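Local coordinates for methanogen homoaconitase small subunit (Methanocaldococcus jannaschii, PDB 2PKP), which forms, with its large-subunit partner, a hydro-lyase that interconverts homocitrate, cis-homoaconitate and homoisocitrate on the path to 2-oxosuberate, at residues Lys85-Arg89 / Ile90-Asn94; Glu43-Pro46 / Lys47-Glu51. All coordinates share one frame; numbering follows the deposited sequence.

Interaction 1 of 2, residues Lys85-Arg89 / Ile90-Asn94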
ATOM      1  N   LYS A  85      -1.461  -7.263 -20.939  1.00 16.16           N
ATOM      2  CA  LYS A  85      -1.879  -6.809 -22.262  1.00 17.15           C
ATOM      3  C   LYS A  85      -3.402  -6.804 -22.294  1.00 16.93           C
ATOM      4  O   LYS A  85      -4.014  -5.960 -22.941  1.00 18.44           O
ATOM      5  CB  LYS A  85      -1.339  -7.733 -23.356  1.00 16.03           C
ATOM      6  CG  LYS A  85       0.166  -7.676 -23.541  1.00 18.28           C
ATOM      7  CD  LYS A  85       0.589  -8.523 -24.735  1.00 18.86           C
ATOM      8  CE  LYS A  85       2.091  -8.509 -24.932  1.00 23.39           C
ATOM      9  NZ  LYS A  85       2.491  -9.346 -26.097  1.00 23.53           N
ATOM     10  N   SER A  86      -4.004  -7.765 -21.599  1.00 16.46           N
ATOM     11  CA  SER A  86      -5.458  -7.856 -21.501  1.00 16.60           C
ATOM     12  C   SER A  86      -5.834  -8.703 -20.286  1.00 17.95           C
ATOM     13  O   SER A  86      -5.041  -9.524 -19.816  1.00 16.06           O
ATOM     14  CB  SER A  86      -6.072  -8.441 -22.781  1.00 16.54           C
ATOM     15  OG  SER A  86      -5.623  -9.760 -23.028  1.00 17.94           O
ATOM     16  N   PHE A  87      -7.046  -8.493 -19.781  1.00 18.69           N
ATOM     17  CA  PHE A  87      -7.533  -9.202 -18.603  1.00 21.03           C
ATOM     18  C   PHE A  87      -8.831  -9.948 -18.857  1.00 22.73           C
ATOM     19  O   PHE A  87      -9.721  -9.441 -19.544  1.00 23.19           O
ATOM     20  CB  PHE A  87      -7.808  -8.218 -17.465  1.00 16.63           C
ATOM     21  CG  PHE A  87      -6.578  -7.598 -16.870  1.00 17.58           C
ATOM     22  CD1 PHE A  87      -5.879  -8.248 -15.856  1.00 15.83           C
ATOM     23  CD2 PHE A  87      -6.138  -6.346 -17.295  1.00 15.73           C
ATOM     24  CE1 PHE A  87      -4.764  -7.660 -15.268  1.00 14.81           C
ATOM     25  CE2 PHE A  87      -5.021  -5.747 -16.713  1.00 18.67           C
ATOM     26  CZ  PHE A  87      -4.333  -6.404 -15.696  1.00 14.62           C
ATOM     27  N   ALA A  88      -8.947 -11.144 -18.286  1.00 21.33           N
ATOM     28  CA  ALA A  88     -10.183 -11.899 -18.407  1.00 22.25           C
ATOM     29  C   ALA A  88     -11.230 -10.988 -17.758  1.00 21.43           C
ATOM     30  O   ALA A  88     -10.965 -10.343 -16.736  1.00 18.47           O
ATOM     31  CB  ALA A  88     -10.078 -13.222 -17.651  1.00 19.40           C
ATOM     32  N   ARG A  89     -12.407 -10.924 -18.363  1.00 24.75           N
ATOM     33  CA  ARG A  89     -13.485 -10.075 -17.872  1.00 27.71           C
ATOM     34  C   ARG A  89     -13.824 -10.260 -16.399  1.00 25.46           C
ATOM     35  O   ARG A  89     -13.889  -9.289 -15.652  1.00 24.01           O
ATOM     36  CB  ARG A  89     -14.747 -10.303 -18.712  1.00 35.01           C
ATOM     37  CG  ARG A  89     -14.547 -10.063 -20.203  1.00 44.48           C
ATOM     38  CD  ARG A  89     -15.817 -10.321 -21.024  1.00 52.52           C
ATOM     39  NE  ARG A  89     -16.908  -9.402 -20.702  1.00 59.88           N
ATOM     40  CZ  ARG A  89     -17.775  -9.576 -19.708  1.00 65.25           C
ATOM     41  NH1 ARG A  89     -17.690 -10.644 -18.923  1.00 68.05           N
ATOM     42  NH2 ARG A  89     -18.734  -8.683 -19.499  1.00 66.78           N
ATOM     43  N   ILE A  90     -14.039 -11.503 -15.982  1.00 25.15           N
ATOM     44  CA  ILE A  90     -14.400 -11.777 -14.600  1.00 25.81           C
ATOM     45  C   ILE A  90     -13.301 -11.386 -13.621  1.00 25.92           C
ATOM     46  O   ILE A  90     -13.575 -10.785 -12.583  1.00 24.75           O
ATOM     47  CB  ILE A  90     -14.760 -13.265 -14.414  1.00 27.20           C
ATOM     48  CG1 ILE A  90     -16.013 -13.590 -15.237  1.00 29.88           C
ATOM     49  CG2 ILE A  90     -14.996 -13.569 -12.938  1.00 28.06           C
ATOM     50  CD1 ILE A  90     -16.469 -15.041 -15.144  1.00 30.17           C
ATOM     51  N   PHE A  91     -12.059 -11.718 -13.954  1.00 24.34           N
ATOM     52  CA  PHE A  91     -10.942 -11.375 -13.083  1.00 21.84           C
ATOM     53  C   PHE A  91     -10.890  -9.863 -12.885  1.00 19.86           C
ATOM     54  O   PHE A  91     -10.736  -9.378 -11.769  1.00 18.16           O
ATOM     55  CB  PHE A  91      -9.618 -11.842 -13.692  1.00 20.55           C
ATOM     56  CG  PHE A  91      -8.414 -11.430 -12.891  1.00 18.57           C
ATOM     57  CD1 PHE A  91      -7.954 -12.223 -11.846  1.00 16.99           C
ATOM     58  CD2 PHE A  91      -7.770 -10.222 -13.153  1.00 18.34           C
ATOM     59  CE1 PHE A  91      -6.865 -11.823 -11.066  1.00 17.27           C
ATOM     60  CE2 PHE A  91      -6.678  -9.808 -12.377  1.00 18.28           C
ATOM     61  CZ  PHE A  91      -6.228 -10.614 -11.331  1.00 17.47           C
ATOM     62  N   TYR A  92     -11.023  -9.131 -13.987  1.00 21.66           N
ATOM     63  CA  TYR A  92     -10.979  -7.673 -13.965  1.00 21.26           C
ATOM     64  C   TYR A  92     -11.973  -7.113 -12.954  1.00 23.95           C
ATOM     65  O   TYR A  92     -11.641  -6.242 -12.147  1.00 21.20           O
ATOM     66  CB  TYR A  92     -11.303  -7.126 -15.354  1.00 21.35           C
ATOM     67  CG  TYR A  92     -11.061  -5.643 -15.498  1.00 25.73           C
ATOM     68  CD1 TYR A  92      -9.829  -5.159 -15.942  1.00 25.49           C
ATOM     69  CD2 TYR A  92     -12.055  -4.721 -15.177  1.00 27.74           C
ATOM     70  CE1 TYR A  92      -9.595  -3.803 -16.064  1.00 28.81           C
ATOM     71  CE2 TYR A  92     -11.831  -3.356 -15.296  1.00 32.19           C
ATOM     72  CZ  TYR A  92     -10.600  -2.903 -15.739  1.00 33.06           C
ATOM     73  OH  TYR A  92     -10.371  -1.550 -15.858  1.00 37.06           O
ATOM     74  N   ARG A  93     -13.197  -7.624 -13.012  1.00 25.42           N
ATOM     75  CA  ARG A  93     -14.257  -7.183 -12.121  1.00 28.04           C
ATOM     76  C   ARG A  93     -13.908  -7.491 -10.668  1.00 24.86           C
ATOM     77  O   ARG A  93     -14.031  -6.625  -9.797  1.00 23.15           O
ATOM     78  CB  ARG A  93     -15.574  -7.867 -12.506  1.00 34.33           C
ATOM     79  CG  ARG A  93     -16.752  -7.502 -11.618  1.00 42.48           C
ATOM     80  CD  ARG A  93     -18.023  -8.218 -12.059  1.00 51.13           C
ATOM     81  NE  ARG A  93     -17.976  -9.663 -11.834  1.00 58.50           N
ATOM     82  CZ  ARG A  93     -17.913 -10.231 -10.634  1.00 63.08           C
ATOM     83  NH1 ARG A  93     -17.885  -9.477  -9.543  1.00 66.54           N
ATOM     84  NH2 ARG A  93     -17.889 -11.553 -10.522  1.00 64.35           N
ATOM     85  N   ASN A  94     -13.471  -8.720 -10.409  1.00 22.79           N
ATOM     86  CA  ASN A  94     -13.105  -9.119  -9.053  1.00 21.30           C
ATOM     87  C   ASN A  94     -11.962  -8.267  -8.525  1.00 19.00           C
ATOM     88  O   ASN A  94     -11.962  -7.865  -7.359  1.00 21.23           O
ATOM     89  CB  ASN A  94     -12.707 -10.598  -9.007  1.00 23.91           C
ATOM     90  CG  ASN A  94     -13.887 -11.528  -9.237  1.00 28.28           C
ATOM     91  OD1 ASN A  94     -15.041 -11.141  -9.044  1.00 29.79           O
ATOM     92  ND2 ASN A  94     -13.601 -12.763  -9.637  1.00 26.16           N
TER

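Interaction 2 of 2, residues Glu43-Pro46 / Lys47-Glu51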
ATOM      1  N   GLU A  43       6.468 -21.964  -8.486  1.00 33.17           N
ATOM      2  CA  GLU A  43       6.489 -22.340  -7.076  1.00 37.01           C
ATOM      3  C   GLU A  43       7.407 -21.463  -6.234  1.00 36.22           C
ATOM      4  O   GLU A  43       7.377 -21.523  -5.007  1.00 38.22           O
ATOM      5  CB  GLU A  43       6.919 -23.803  -6.928  1.00 38.35           C
ATOM      6  CG  GLU A  43       8.327 -24.096  -7.439  1.00 44.26           C
ATOM      7  CD  GLU A  43       8.414 -24.120  -8.958  1.00 47.29           C
ATOM      8  OE1 GLU A  43       9.536 -24.283  -9.485  1.00 48.57           O
ATOM      9  OE2 GLU A  43       7.364 -23.985  -9.624  1.00 48.77           O
ATOM     10  N   ASN A  44       8.221 -20.647  -6.888  1.00 37.80           N
ATOM     11  CA  ASN A  44       9.140 -19.777  -6.168  1.00 38.48           C
ATOM     12  C   ASN A  44       8.589 -18.364  -5.938  1.00 36.87           C
ATOM     13  O   ASN A  44       9.155 -17.600  -5.156  1.00 37.20           O
ATOM     14  CB  ASN A  44      10.466 -19.698  -6.928  1.00 42.73           C
ATOM     15  CG  ASN A  44      11.149 -21.055  -7.068  1.00 47.18           C
ATOM     16  OD1 ASN A  44      12.011 -21.241  -7.931  1.00 48.64           O
ATOM     17  ND2 ASN A  44      10.778 -22.005  -6.212  1.00 48.17           N
ATOM     18  N   PHE A  45       7.485 -18.022  -6.603  1.00 32.81           N
ATOM     19  CA  PHE A  45       6.894 -16.686  -6.469  1.00 28.21           C
ATOM     20  C   PHE A  45       6.621 -16.244  -5.030  1.00 28.11           C
ATOM     21  O   PHE A  45       7.066 -15.181  -4.610  1.00 24.65           O
ATOM     22  CB  PHE A  45       5.586 -16.584  -7.265  1.00 26.71           C
ATOM     23  CG  PHE A  45       4.984 -15.204  -7.261  1.00 20.06           C
ATOM     24  CD1 PHE A  45       5.500 -14.205  -8.076  1.00 18.55           C
ATOM     25  CD2 PHE A  45       3.937 -14.890  -6.403  1.00 18.90           C
ATOM     26  CE1 PHE A  45       4.984 -12.909  -8.030  1.00 19.39           C
ATOM     27  CE2 PHE A  45       3.415 -13.595  -6.351  1.00 16.25           C
ATOM     28  CZ  PHE A  45       3.943 -12.606  -7.168  1.00 14.39           C
ATOM     29  N   PRO A  46       5.882 -17.053  -4.255  1.00 29.19           N
ATOM     30  CA  PRO A  46       5.580 -16.684  -2.867  1.00 30.44           C
ATOM     31  C   PRO A  46       6.811 -16.313  -2.037  1.00 32.65           C
ATOM     32  O   PRO A  46       6.728 -15.491  -1.126  1.00 31.81           O
ATOM     33  CB  PRO A  46       4.876 -17.930  -2.325  1.00 30.72           C
ATOM     34  CG  PRO A  46       4.235 -18.511  -3.533  1.00 26.86           C
ATOM     35  CD  PRO A  46       5.332 -18.385  -4.562  1.00 29.45           C
ATOM     36  N   LYS A  47       7.949 -16.921  -2.360  1.00 33.85           N
ATOM     37  CA  LYS A  47       9.192 -16.664  -1.635  1.00 36.74           C
ATOM     38  C   LYS A  47      10.017 -15.509  -2.209  1.00 35.50           C
ATOM     39  O   LYS A  47      10.934 -15.016  -1.552  1.00 34.64           O
ATOM     40  CB  LYS A  47      10.050 -17.936  -1.612  1.00 38.85           C
ATOM     41  CG  LYS A  47       9.330 -19.170  -1.072  1.00 44.83           C
ATOM     42  CD  LYS A  47       8.935 -19.004   0.390  1.00 47.67           C
ATOM     43  CE  LYS A  47       8.201 -20.236   0.902  1.00 51.59           C
ATOM     44  NZ  LYS A  47       7.950 -20.174   2.373  1.00 54.04           N
ATOM     45  N   LYS A  48       9.696 -15.083  -3.430  1.00 33.23           N
ATOM     46  CA  LYS A  48      10.421 -13.989  -4.080  1.00 32.89           C
ATOM     47  C   LYS A  48       9.703 -12.644  -3.975  1.00 32.28           C
ATOM     48  O   LYS A  48      10.343 -11.599  -3.850  1.00 32.58           O
ATOM     49  CB  LYS A  48      10.624 -14.280  -5.572  1.00 34.92           C
ATOM     50  CG  LYS A  48      11.408 -15.531  -5.917  1.00 42.02           C
ATOM     51  CD  LYS A  48      11.356 -15.766  -7.425  1.00 46.96           C
ATOM     52  CE  LYS A  48      12.156 -16.993  -7.846  1.00 50.18           C
ATOM     53  NZ  LYS A  48      11.984 -17.301  -9.298  1.00 50.68           N
ATOM     54  N   VAL A  49       8.376 -12.675  -4.045  1.00 29.33           N
ATOM     55  CA  VAL A  49       7.575 -11.457  -4.005  1.00 27.45           C
ATOM     56  C   VAL A  49       7.713 -10.644  -2.720  1.00 27.06           C
ATOM     57  O   VAL A  49       7.848 -11.194  -1.626  1.00 25.47           O
ATOM     58  CB  VAL A  49       6.077 -11.773  -4.237  1.00 26.05           C
ATOM     59  CG1 VAL A  49       5.528 -12.593  -3.081  1.00 27.22           C
ATOM     60  CG2 VAL A  49       5.292 -10.484  -4.398  1.00 29.81           C
ATOM     61  N   LYS A  50       7.679  -9.324  -2.871  1.00 25.79           N
ATOM     62  CA  LYS A  50       7.772  -8.413  -1.736  1.00 26.31           C
ATOM     63  C   LYS A  50       6.630  -7.414  -1.807  1.00 23.41           C
ATOM     64  O   LYS A  50       6.187  -7.040  -2.897  1.00 21.84           O
ATOM     65  CB  LYS A  50       9.098  -7.647  -1.756  1.00 28.80           C
ATOM     66  CG  LYS A  50      10.342  -8.517  -1.699  1.00 36.15           C
ATOM     67  CD  LYS A  50      10.417  -9.319  -0.410  1.00 38.49           C
ATOM     68  CE  LYS A  50      11.669 -10.188  -0.391  1.00 42.38           C
ATOM     69  NZ  LYS A  50      11.738 -11.038   0.827  1.00 44.99           N
ATOM     70  N   GLU A  51       6.149  -6.988  -0.645  1.00 21.97           N
ATOM     71  CA  GLU A  51       5.071  -6.008  -0.591  1.00 21.85           C
ATOM     72  C   GLU A  51       5.484  -4.829  -1.467  1.00 21.99           C
ATOM     73  O   GLU A  51       6.607  -4.334  -1.357  1.00 22.49           O
ATOM     74  CB  GLU A  51       4.866  -5.530   0.847  1.00 25.14           C
ATOM     75  CG  GLU A  51       3.676  -4.607   1.030  1.00 28.45           C
ATOM     76  CD  GLU A  51       3.620  -3.993   2.421  1.00 34.20           C
ATOM     77  OE1 GLU A  51       4.257  -4.543   3.348  1.00 34.79           O
ATOM     78  OE2 GLU A  51       2.933  -2.964   2.590  1.00 36.04           O
TER
HETATM   79  O   HOH W   1       8.693 -13.494  -0.300  1.00 39.96           O

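Interaction 1 of 2, residues Lys85-Arg89 / Ile90-Asn94
Phe87 packs against two aromatic residues of the helix that follows it. Its CD1 comes to 3.8 Å from CD2 of Phe91, while its CB lies 4.0 Å from CD1 of Tyr92, near the plane of the tyrosine ring and at its edge. The side chains of Phe87 and Tyr92 cross at about a right angle. In Phe91 (chi1 176°) and Tyr92 (chi1 -170°), CG stands anti to the backbone N, and each ring reaches the phenylalanine that precedes the helix. Ala88 is the N-cap residue: its carbonyl oxygen takes the N-H of Tyr92 at 3.0 Å, and its small methyl group fits 4.2 Å from CB of Phe91. One residue on, Arg93 N donates to Arg89 O at 3.2 Å, continuing the first helical turn, whose exposed flank suits the two arginines. The loop leading in is fixed by Ser86, whose OG bonds to Glu59 and to Asn60 N. Beyond this shell, Phe91 packs on Val71 and Ile74 of helix 68-75 and meets Phe61 edge-to-face, whereas Phe87 and Tyr92 rest on Pro102 of strand 101-104, into which helix 89-98 leads from strand 81-84 in a beta-alpha-beta crossover.

Interaction 2 of 2, residues Glu43-Pro46 / Lys47-Glu51
Val49 sits over one face of the Phe45 ring, with its CB 4.0 Å from the ring centroid and 23° off the normal, a CH-pi contact displaced toward the rim. CG2 of Val49 reaches CZ of Phe45 at 3.7 Å, and the branched side chain gives the flat ring a broad apolar partner. CG of Phe45 lies anti to its backbone N (chi1 -175°), which carries the ring along the chain to the valine one turn later. The pair spans helix 45-48, a single short turn in which Phe45 O accepts a bond from Val49 N at 2.9 Å and a second from Lys48 N, which stands above the carbonyl plane. Val49 is the first residue to leave helical geometry, and a water donates to both Pro46 O and Val49 O across this end. Pro46, lacking an N-H, suits the first turn, where no such donor is needed. On the outer flank the long aliphatic chain of Lys48 runs extended and obliquely past Asn44, its CE close to Asn44 CB, letting NZ make a long, weak ion pair with Asp42; weak bonds from Lys47 N and Lys48 N share Asn44 O. An alanine in place of Phe45 is likely to leave Val49 without its aromatic partner and open a gap beside Ile79, which touches both side chains. The buried Phe45 ring also meets His8 edge-to-face and packs on Cys37 and Met38.

How the interactions relate
From the N terminus the chain passes strand 2-9 and helices 16-19 and 30-34 before reaching interaction 2, the brief turn 45-48 that leads on to strand 54-57. Helix 68-75 and strand 81-84 then bring it to interaction 1, at the start of helix 89-98. Each contact closes only a single local turn, and the two follow in series, neither nesting nor crossing. The centres of interactions 1 and 2 are about 22 Å apart. They lie on opposite sides of the chain's centre, with no touch between them. Interaction 2 ties its turn to strand 2-9 and the loop before strand 81-84; interaction 1 joins its helix to helix 68-75 and strand 101-104.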